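Local coordinates for LYND (Lyngbya aestuarii, PDB 4V1T), which probably acts as an ATP- and magnesium-dependent YcaO cyclodehydratase that turns side chains of precursor peptides into heterocycles during cyanobactin maturation, at residues G48-L52 with E53-E57; R246-L249 with P250-Q254; R344-P348 with E349-Q353; S742-E746 with G747-D751. All blocks are in the same frame, centred on the assembly; numbering follows the deposited sequence.

Contact 1 of 4, residues G48-L52 with E53-E57; sequences GQYTL and EQIVE
The strand-to-helix junction of the winged helix-turn-helix domain is fastened by Thr-51, the N-cap residue of helix 52-58, and Gln-54 in its first turn. The capping here runs from the helix back to the strand: Gln-54 OE1 accepts from Thr-51 N at 3.0 Å, the half of a capping box in which the third helical residue serves the N-cap amide. That donor stands above the amide plane, 71° out of it. The hydroxyl takes the same oxygen from another direction, Thr-51 OG1 donating to Gln-54 OE1 over 2.9 Å, nearly along the C=O axis. It can do so because OG1 lies beside its own backbone N (chi1 -58°), which sets the hydroxyl close to the amide and lets both reach the one oxygen. Backbone bonds then start the helix, from Ile-55 N to Thr-51 O (3.1 Å) and from Val-56 N to Leu-52 O (2.9 Å). Apolar groups flank this polar knot. Tyr-50 CB rests on Ile-55 CG1 at 3.6 Å, while the edge of the tyrosine ring, at CD2, meets Gln-54 CB at 4.0 Å. Leu-52 CD1 touches Val-56 CG2, and Leu-52 goes on to pack against Ile-68 and Leu-72 of helix 65-78. Backbone bonds between Tyr-50 and Leu-7 tie the strand to its sheet. An alanine in place of Gln-54 would probably leave the amide and hydroxyl of Thr-51 without their shared acceptor and weaken the link between strand end and helix start. Two donors on one oxygen probably restrict the rotation of the glutamine amide, and the buried polar end of Thr-51 is satisfied locally.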
# COMPACT_ATOMS: atom_id res chain seq x y z
N GLY B 48 12.51 -41.49 3.03
CA GLY B 48 13.76 -41.34 3.76
C GLY B 48 14.29 -42.61 4.40
O GLY B 48 15.37 -42.60 4.98
N GLN B 49 13.53 -43.71 4.29
CA GLN B 49 13.93 -44.99 4.89
C GLN B 49 14.68 -45.89 3.89
O GLN B 49 15.04 -47.01 4.23
CB GLN B 49 12.71 -45.76 5.41
CG GLN B 49 11.72 -44.96 6.24
CD GLN B 49 10.51 -45.78 6.65
OE1 GLN B 49 9.93 -46.52 5.85
NE2 GLN B 49 10.12 -45.66 7.91
N TYR B 50 14.91 -45.40 2.68
CA TYR B 50 15.41 -46.25 1.59
C TYR B 50 16.57 -45.64 0.82
O TYR B 50 16.58 -44.45 0.50
CB TYR B 50 14.28 -46.55 0.60
CG TYR B 50 13.12 -47.32 1.18
CD1 TYR B 50 12.07 -46.66 1.82
CD2 TYR B 50 13.05 -48.69 1.08
CE1 TYR B 50 11.00 -47.35 2.34
CE2 TYR B 50 11.99 -49.40 1.60
CZ TYR B 50 10.97 -48.72 2.23
OH TYR B 50 9.91 -49.42 2.74
N THR B 51 17.55 -46.49 0.53
CA THR B 51 18.61 -46.21 -0.43
C THR B 51 18.10 -46.66 -1.80
O THR B 51 17.12 -47.40 -1.89
CB THR B 51 19.91 -46.96 -0.07
OG1 THR B 51 20.33 -46.59 1.24
CG2 THR B 51 21.04 -46.65 -1.03
N LEU B 52 18.75 -46.19 -2.87
CA LEU B 52 18.43 -46.65 -4.22
C LEU B 52 18.45 -48.17 -4.29
O LEU B 52 17.51 -48.79 -4.79
CB LEU B 52 19.43 -46.08 -5.23
CG LEU B 52 19.24 -46.51 -6.69
CD1 LEU B 52 17.93 -45.97 -7.25
CD2 LEU B 52 20.41 -46.07 -7.55
N GLU B 53 19.51 -48.77 -3.79
CA GLU B 53 19.66 -50.22 -3.77
C GLU B 53 18.40 -50.88 -3.21
O GLU B 53 17.87 -51.83 -3.79
CB GLU B 53 20.89 -50.62 -2.95
CG GLU B 53 22.20 -50.05 -3.48
CD GLU B 53 23.36 -50.31 -2.55
OE1 GLU B 53 23.13 -50.78 -1.42
OE2 GLU B 53 24.51 -50.03 -2.95
N GLN B 54 17.90 -50.33 -2.11
CA GLN B 54 16.76 -50.91 -1.42
C GLN B 54 15.46 -50.76 -2.21
O GLN B 54 14.61 -51.65 -2.18
CB GLN B 54 16.60 -50.27 -0.05
CG GLN B 54 17.67 -50.70 0.94
CD GLN B 54 17.85 -49.70 2.06
OE1 GLN B 54 18.71 -48.83 1.98
NE2 GLN B 54 17.03 -49.81 3.10
N ILE B 55 15.31 -49.64 -2.91
CA ILE B 55 14.12 -49.38 -3.72
C ILE B 55 14.08 -50.30 -4.93
O ILE B 55 13.02 -50.78 -5.32
CB ILE B 55 14.06 -47.92 -4.20
CG1 ILE B 55 13.97 -46.96 -2.99
CG2 ILE B 55 12.86 -47.69 -5.12
CD1 ILE B 55 14.32 -45.53 -3.31
N VAL B 56 15.25 -50.53 -5.54
CA VAL B 56 15.35 -51.36 -6.73
C VAL B 56 14.93 -52.80 -6.43
O VAL B 56 14.31 -53.46 -7.28
CB VAL B 56 16.78 -51.34 -7.31
CG1 VAL B 56 16.93 -52.34 -8.46
CG2 VAL B 56 17.14 -49.94 -7.79
N GLU B 57 15.27 -53.29 -5.24
CA GLU B 57 14.88 -54.64 -4.85
C GLU B 57 13.46 -54.65 -4.29
O GLU B 57 12.70 -55.59 -4.50
CB GLU B 57 15.89 -55.23 -3.84
CG GLU B 57 15.48 -55.16 -2.37
CD GLU B 57 16.43 -55.94 -1.48
OE1 GLU B 57 17.41 -56.53 -2.00
OE2 GLU B 57 16.20 -55.97 -0.25

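Contact 2 of 4, residues R246-L249 with P250-Q254; sequences RATL and PSTLQ
Thr-252 reaches back to Leu-249, the residue just before helix 250-275, and grips its carbonyl. The hydroxyl sits between its own backbone N and carbonyl carbon (chi1 61°), a rotamer that turns OG1 toward the start of the helix, where it donates to Leu-249 O at 2.8 Å, tilted only slightly from the carbonyl plane. Leu-253 N donates to the same Leu-249 O over 3.0 Å, so one oxygen takes both the first-turn side chain and a helical amide. With CG2 beside its backbone N, Thr-252 also lays this methyl near Leu-249 CB, 4.0 Å away. Ser-251 has a similar first torsion, and its OG lies 3.6 Å from Leu-249 CB and 3.8 Å from Leu-249 CD1; its polar partner, however, is Thr-262 of the second subunit. Pro-250 opens the helix, a position where the missing amide hydrogen costs little, since a first-turn amide has no helical acceptor before it, and its CD meets Leu-249 CB at 3.7 Å. Thr-248 divides its two branches: OG1 lies beside the backbone N (chi1 -48°) and bonds Gly-187 N, which leaves CG2 anti to that N and turned to the helix, where it approaches Thr-252 OG1 at 3.7 Å and Leu-253 CB at 4.0 Å. Leu-253 continues onto Pro-185 and onto Thr-126 of helix 124-135. The junction thus lies between that helix and the turn joining strands 180-184 and 189-196, while Phe-95 of the second subunit, from its helix 90-98, packs on Leu-249.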
# COMPACT_ATOMS: atom_id res chain seq x y z
N ARG B 246 13.54 0.39 28.56
CA ARG B 246 13.09 -0.08 29.86
C ARG B 246 12.08 -1.21 29.87
O ARG B 246 12.11 -2.06 30.74
CB ARG B 246 12.57 1.10 30.68
CG ARG B 246 13.65 2.09 31.02
CD ARG B 246 13.12 3.50 31.09
NE ARG B 246 12.75 3.86 32.46
CZ ARG B 246 13.61 4.25 33.39
NH1 ARG B 246 14.90 4.33 33.13
NH2 ARG B 246 13.16 4.54 34.58
N ALA B 247 11.21 -1.21 28.89
CA ALA B 247 9.99 -2.02 28.91
C ALA B 247 10.22 -3.40 28.33
O ALA B 247 10.29 -3.55 27.10
CB ALA B 247 8.90 -1.31 28.16
N THR B 248 10.33 -4.39 29.20
CA THR B 248 10.63 -5.76 28.76
C THR B 248 9.91 -6.82 29.57
O THR B 248 10.03 -6.86 30.79
CB THR B 248 12.14 -6.04 28.84
OG1 THR B 248 12.87 -4.97 28.23
CG2 THR B 248 12.48 -7.35 28.11
N LEU B 249 9.15 -7.67 28.89
CA LEU B 249 8.65 -8.90 29.48
C LEU B 249 9.64 -10.00 29.17
O LEU B 249 10.31 -9.95 28.15
CB LEU B 249 7.28 -9.27 28.91
CG LEU B 249 6.08 -8.35 29.16
CD1 LEU B 249 4.83 -8.99 28.55
CD2 LEU B 249 5.89 -8.08 30.64
N PRO B 250 9.72 -11.03 30.04
CA PRO B 250 10.60 -12.14 29.68
C PRO B 250 10.11 -12.89 28.44
O PRO B 250 10.86 -13.66 27.85
CB PRO B 250 10.58 -13.04 30.92
CG PRO B 250 9.49 -12.54 31.79
CD PRO B 250 9.22 -11.13 31.42
N SER B 251 8.86 -12.67 28.07
CA SER B 251 8.31 -13.30 26.87
C SER B 251 8.68 -12.51 25.62
O SER B 251 8.91 -13.09 24.56
CB SER B 251 6.79 -13.47 26.99
OG SER B 251 6.14 -12.22 27.12
N THR B 252 8.76 -11.19 25.75
CA THR B 252 9.20 -10.35 24.63
C THR B 252 10.71 -10.50 24.39
O THR B 252 11.17 -10.49 23.24
CB THR B 252 8.87 -8.86 24.85
OG1 THR B 252 9.54 -8.37 26.02
CG2 THR B 252 7.36 -8.67 24.99
N LEU B 253 11.47 -10.64 25.47
CA LEU B 253 12.91 -10.88 25.35
C LEU B 253 13.15 -12.18 24.59
O LEU B 253 13.89 -12.21 23.61
CB LEU B 253 13.56 -10.96 26.73
CG LEU B 253 15.06 -11.31 26.74
CD1 LEU B 253 15.87 -10.27 25.98
CD2 LEU B 253 15.57 -11.43 28.18
N GLN B 254 12.54 -13.26 25.05
CA GLN B 254 12.71 -14.57 24.45
C GLN B 254 12.16 -14.61 23.02
O GLN B 254 12.72 -15.28 22.17
CB GLN B 254 12.03 -15.64 25.31
CG GLN B 254 12.90 -16.20 26.42
CD GLN B 254 14.02 -17.09 25.90
OE1 GLN B 254 13.82 -17.89 24.97
NE2 GLN B 254 15.20 -16.97 26.49

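Contact 3 of 4, residues R344-P348 with E349-Q353; sequences RGTTP and EQTVQ. With ADP (adenosine-5'-diphosphate), chain L.
The first torsion of Thr-347 (chi1 65°) swings OG1 over the start of helix 348-355, where it accepts from Gln-350 N at 3.1 Å, an N-cap bond. Arg-344, upstream, bends at its second torsion (chi2 -134°), which carries the guanidinium to a face of the adenine of ADP. ADP C5 lies 3.3 Å above the guanidinium plane, over its centre, and Arg-344 NH2 comes to 3.2 Å from ADP C8. The first helical bond runs from Thr-351 N to Thr-347 O over 3.1 Å. Thr-347 OG1 is also hydrogen-bonded to Pro-375 O of the second subunit, so the cap touches the dimer interface. A water joins loop, helix and nucleotide: it donates to Thr-346 O and to Thr-351 OG1, each at 2.7 Å, and accepts from ADP N6 at 3.0 Å. Thr-351 OG1 is bonded in addition to Asn-536. Cutting Arg-344 back to an alanine would probably strip one face of the adenine of its flat cover and leave the base freer to tilt. With both its hydrogens given to Thr-346 O and Thr-351 OG1, the water is left to accept from the exocyclic amine, which is consistent with selection for adenine.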
# COMPACT_ATOMS: atom_id res chain seq x y z
N ARG B 344 5.96 16.63 -16.37
CA ARG B 344 6.88 15.66 -15.75
C ARG B 344 7.16 14.48 -16.67
O ARG B 344 6.41 14.21 -17.61
CB ARG B 344 6.37 15.15 -14.39
CG ARG B 344 5.93 16.25 -13.44
CD ARG B 344 6.50 16.03 -12.05
NE ARG B 344 6.07 17.08 -11.12
CZ ARG B 344 6.87 17.76 -10.31
NH1 ARG B 344 8.19 17.52 -10.27
NH2 ARG B 344 6.36 18.69 -9.51
N GLY B 345 8.26 13.78 -16.40
CA GLY B 345 8.78 12.75 -17.28
C GLY B 345 8.28 11.36 -16.97
O GLY B 345 8.45 10.45 -17.78
N THR B 346 7.68 11.17 -15.80
CA THR B 346 7.12 9.87 -15.44
C THR B 346 5.86 10.04 -14.60
O THR B 346 5.53 11.14 -14.20
CB THR B 346 8.15 9.02 -14.68
OG1 THR B 346 7.67 7.67 -14.57
CG2 THR B 346 8.41 9.58 -13.29
N THR B 347 5.17 8.93 -14.37
CA THR B 347 3.93 8.93 -13.61
C THR B 347 4.24 9.05 -12.12
O THR B 347 5.27 8.58 -11.66
CB THR B 347 3.12 7.65 -13.83
OG1 THR B 347 3.84 6.52 -13.31
CG2 THR B 347 2.86 7.43 -15.31
N PRO B 348 3.32 9.66 -11.36
CA PRO B 348 3.55 9.79 -9.91
C PRO B 348 3.58 8.43 -9.22
O PRO B 348 4.19 8.30 -8.15
CB PRO B 348 2.37 10.65 -9.43
CG PRO B 348 1.32 10.47 -10.46
CD PRO B 348 2.04 10.27 -11.77
N GLU B 349 2.96 7.42 -9.82
CA GLU B 349 2.98 6.08 -9.25
C GLU B 349 4.34 5.42 -9.42
O GLU B 349 4.79 4.67 -8.55
CB GLU B 349 1.88 5.22 -9.88
CG GLU B 349 0.47 5.68 -9.53
CD GLU B 349 -0.27 6.33 -10.68
OE1 GLU B 349 0.29 7.24 -11.33
OE2 GLU B 349 -1.43 5.95 -10.93
N GLN B 350 5.00 5.68 -10.54
CA GLN B 350 6.37 5.22 -10.73
C GLN B 350 7.29 5.91 -9.73
O GLN B 350 8.11 5.26 -9.08
CB GLN B 350 6.84 5.50 -12.16
CG GLN B 350 8.31 5.18 -12.41
CD GLN B 350 8.63 3.70 -12.30
OE1 GLN B 350 8.35 3.06 -11.29
NE2 GLN B 350 9.23 3.15 -13.34
N THR B 351 7.15 7.23 -9.61
CA THR B 351 7.97 8.03 -8.68
C THR B 351 7.84 7.48 -7.27
O THR B 351 8.84 7.27 -6.58
CB THR B 351 7.55 9.50 -8.70
OG1 THR B 351 7.63 10.01 -10.03
CG2 THR B 351 8.44 10.35 -7.76
N VAL B 352 6.61 7.21 -6.85
CA VAL B 352 6.36 6.70 -5.51
C VAL B 352 7.04 5.34 -5.37
O VAL B 352 7.84 5.14 -4.48
CB VAL B 352 4.85 6.60 -5.21
CG1 VAL B 352 4.59 5.71 -4.00
CG2 VAL B 352 4.29 7.99 -4.94
N GLN B 353 6.76 4.43 -6.30
CA GLN B 353 7.32 3.08 -6.22
C GLN B 353 8.84 3.07 -6.09
O GLN B 353 9.40 2.33 -5.28
CB GLN B 353 6.93 2.24 -7.43
CG GLN B 353 7.53 0.84 -7.37
CD GLN B 353 6.90 -0.13 -8.34
OE1 GLN B 353 5.79 0.10 -8.82
NE2 GLN B 353 7.59 -1.22 -8.61
PB ADP L . 5.18 23.13 -3.56
O1B ADP L . 6.54 23.74 -3.81
O2B ADP L . 4.04 24.10 -3.73
O3B ADP L . 5.13 22.33 -2.30
PA ADP L . 4.31 20.65 -4.80
O1A ADP L . 3.61 20.46 -6.12
O2A ADP L . 3.53 20.43 -3.52
O3A ADP L . 5.03 22.10 -4.80
O5' ADP L . 5.58 19.68 -4.79
C5' ADP L . 6.32 19.45 -3.60
C4' ADP L . 7.69 18.92 -4.00
O4' ADP L . 7.57 17.60 -4.54
C3' ADP L . 8.33 19.76 -5.08
O3' ADP L . 9.73 19.81 -4.83
C2' ADP L . 8.08 19.02 -6.38
O2' ADP L . 9.16 19.17 -7.31
C1' ADP L . 7.97 17.59 -5.91
N9 ADP L . 7.01 16.83 -6.74
C8 ADP L . 5.68 17.05 -6.84
N7 ADP L . 5.11 16.15 -7.68
C5 ADP L . 6.08 15.35 -8.13
C6 ADP L . 6.17 14.19 -9.05
N6 ADP L . 5.04 13.74 -9.65
N1 ADP L . 7.38 13.63 -9.26
C2 ADP L . 8.49 14.09 -8.66
N3 ADP L . 8.48 15.14 -7.81
C4 ADP L . 7.34 15.79 -7.51
O HOH W 1 6.08 11.65 -11.60

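Contact 4 of 4, residues S742-E746 with G747-D751; sequences SRFGE and GRLYD
Tyr-750 makes the polar link, its hydroxyl donating to the carbonyl of Phe-744: OH to O is 2.6 Å, with the donor tilted 29° from the carbonyl plane. The same Tyr-750 OH lies 3.4 Å from Phe-744 CB. CG of the tyrosine stands beside the backbone N (chi1 -58°), and from there the ring reaches back past the helix start to the loop. Its edge receives a second carbonyl in its plane, Gly-745 O lying 3.2 Å from Tyr-750 CE2, a close approach of oxygen to an aromatic C-H. Backbone bonds belong to the helix itself, where Gly-747 O accepts from Tyr-750 N and, at 3.0 Å, from Asp-751 N. Gly-747 is the N-cap residue of helix 748-755, near the C terminus of the chain, and the loop 742-746 leads into it from strand 728-733. The backbone angles of Gly-747 would press any CB against Glu-746 O, leaving no room for a side chain. Arg-738 braces the same turn by bonding Arg-743 O and Gly-745 O, and Arg-748 anchors the helix through salt bridges to Asp-553 and Asp-600. The apolar contacts gather round Leu-749, whose CD2 reaches the loop. There Leu-749 CD2 meets the edge of the Phe-744 ring, 3.6 Å from Phe-744 CD1. Tyr-560 of helix 538-561 meets the Phe-744 ring with the planes about 70° apart, and it also packs, with Ala-556, on Leu-749.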
# COMPACT_ATOMS: atom_id res chain seq x y z
N SER B 742 9.08 39.56 4.06
CA SER B 742 9.23 41.01 4.21
C SER B 742 10.68 41.48 4.00
O SER B 742 11.37 41.85 4.95
CB SER B 742 8.74 41.45 5.59
OG SER B 742 7.35 41.16 5.76
N ARG B 743 11.11 41.49 2.74
CA ARG B 743 12.46 41.94 2.37
C ARG B 743 12.34 43.12 1.41
O ARG B 743 11.98 42.94 0.25
CB ARG B 743 13.27 40.80 1.76
CG ARG B 743 13.34 39.58 2.68
CD ARG B 743 14.16 38.46 2.09
NE ARG B 743 14.41 37.37 3.02
CZ ARG B 743 15.11 36.28 2.72
NH1 ARG B 743 15.61 36.13 1.50
NH2 ARG B 743 15.30 35.34 3.63
N PHE B 744 12.65 44.32 1.90
CA PHE B 744 12.29 45.55 1.21
C PHE B 744 13.48 46.32 0.64
O PHE B 744 13.43 47.55 0.54
CB PHE B 744 11.50 46.46 2.15
CG PHE B 744 10.26 45.83 2.71
CD1 PHE B 744 9.50 44.97 1.93
CD2 PHE B 744 9.84 46.10 4.00
CE1 PHE B 744 8.36 44.37 2.43
CE2 PHE B 744 8.69 45.52 4.51
CZ PHE B 744 7.95 44.66 3.73
N GLY B 745 14.53 45.60 0.26
CA GLY B 745 15.65 46.22 -0.43
C GLY B 745 15.23 46.70 -1.81
O GLY B 745 14.23 46.23 -2.36
N GLU B 746 15.97 47.65 -2.36
CA GLU B 746 15.65 48.22 -3.67
C GLU B 746 15.68 47.16 -4.77
O GLU B 746 16.37 46.15 -4.65
CB GLU B 746 16.64 49.36 -4.00
CG GLU B 746 18.08 48.91 -4.26
CD GLU B 746 19.04 50.08 -4.43
OE1 GLU B 746 18.64 51.25 -4.24
OE2 GLU B 746 20.22 49.83 -4.76
N GLY B 747 14.92 47.39 -5.83
CA GLY B 747 14.88 46.49 -6.97
C GLY B 747 13.48 46.24 -7.52
O GLY B 747 12.64 47.13 -7.59
N ARG B 748 13.25 44.99 -7.89
CA ARG B 748 12.03 44.59 -8.57
C ARG B 748 10.75 44.88 -7.78
O ARG B 748 9.71 45.20 -8.36
CB ARG B 748 12.10 43.09 -8.91
CG ARG B 748 13.13 42.72 -9.95
CD ARG B 748 13.15 41.22 -10.21
NE ARG B 748 11.81 40.70 -10.48
CZ ARG B 748 11.22 40.70 -11.67
NH1 ARG B 748 11.84 41.20 -12.74
NH2 ARG B 748 10.01 40.19 -11.81
N LEU B 749 10.83 44.75 -6.46
CA LEU B 749 9.67 44.96 -5.60
C LEU B 749 9.04 46.33 -5.83
O LEU B 749 7.82 46.47 -5.86
CB LEU B 749 10.06 44.80 -4.13
CG LEU B 749 8.91 44.84 -3.12
CD1 LEU B 749 7.99 43.63 -3.28
CD2 LEU B 749 9.45 44.91 -1.71
N TYR B 750 9.89 47.33 -6.04
CA TYR B 750 9.44 48.70 -6.27
C TYR B 750 9.23 48.97 -7.75
O TYR B 750 8.28 49.66 -8.14
CB TYR B 750 10.47 49.70 -5.68
CG TYR B 750 10.72 49.53 -4.19
CD1 TYR B 750 9.95 50.21 -3.26
CD2 TYR B 750 11.71 48.68 -3.72
CE1 TYR B 750 10.16 50.05 -1.90
CE2 TYR B 750 11.93 48.52 -2.36
CZ TYR B 750 11.15 49.20 -1.46
OH TYR B 750 11.38 49.04 -0.12
N ASP B 751 10.12 48.43 -8.58
CA ASP B 751 10.23 48.85 -9.99
C ASP B 751 9.24 48.16 -10.94
O ASP B 751 8.68 48.80 -11.82
CB ASP B 751 11.65 48.60 -10.50
CG ASP B 751 12.69 49.40 -9.74
OD1 ASP B 751 12.36 49.98 -8.68
OD2 ASP B 751 13.85 49.45 -10.19

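Overall arrangement
From the N terminus the four contacts come in series: each closes before the next opens, so none nests in or crosses another, and each joins a lead-in segment to the first turn of a helix. Contact 1 leads from strand 50-51 into helix 52-58 in the winged helix-turn-helix domain. Contact 2 ends the loop before helix 250-275, and contact 3 the loop before helix 348-355 at the nucleotide; both touch the second subunit. Contact 4 closes the loop after strand 728-733, ahead of the C-terminal helix 748-755. Contacts 1 and 4 lie on opposite sides of the chain's centre, their centres about 94 Å apart, while contacts 3 and 4 are about 38 Å apart between centres.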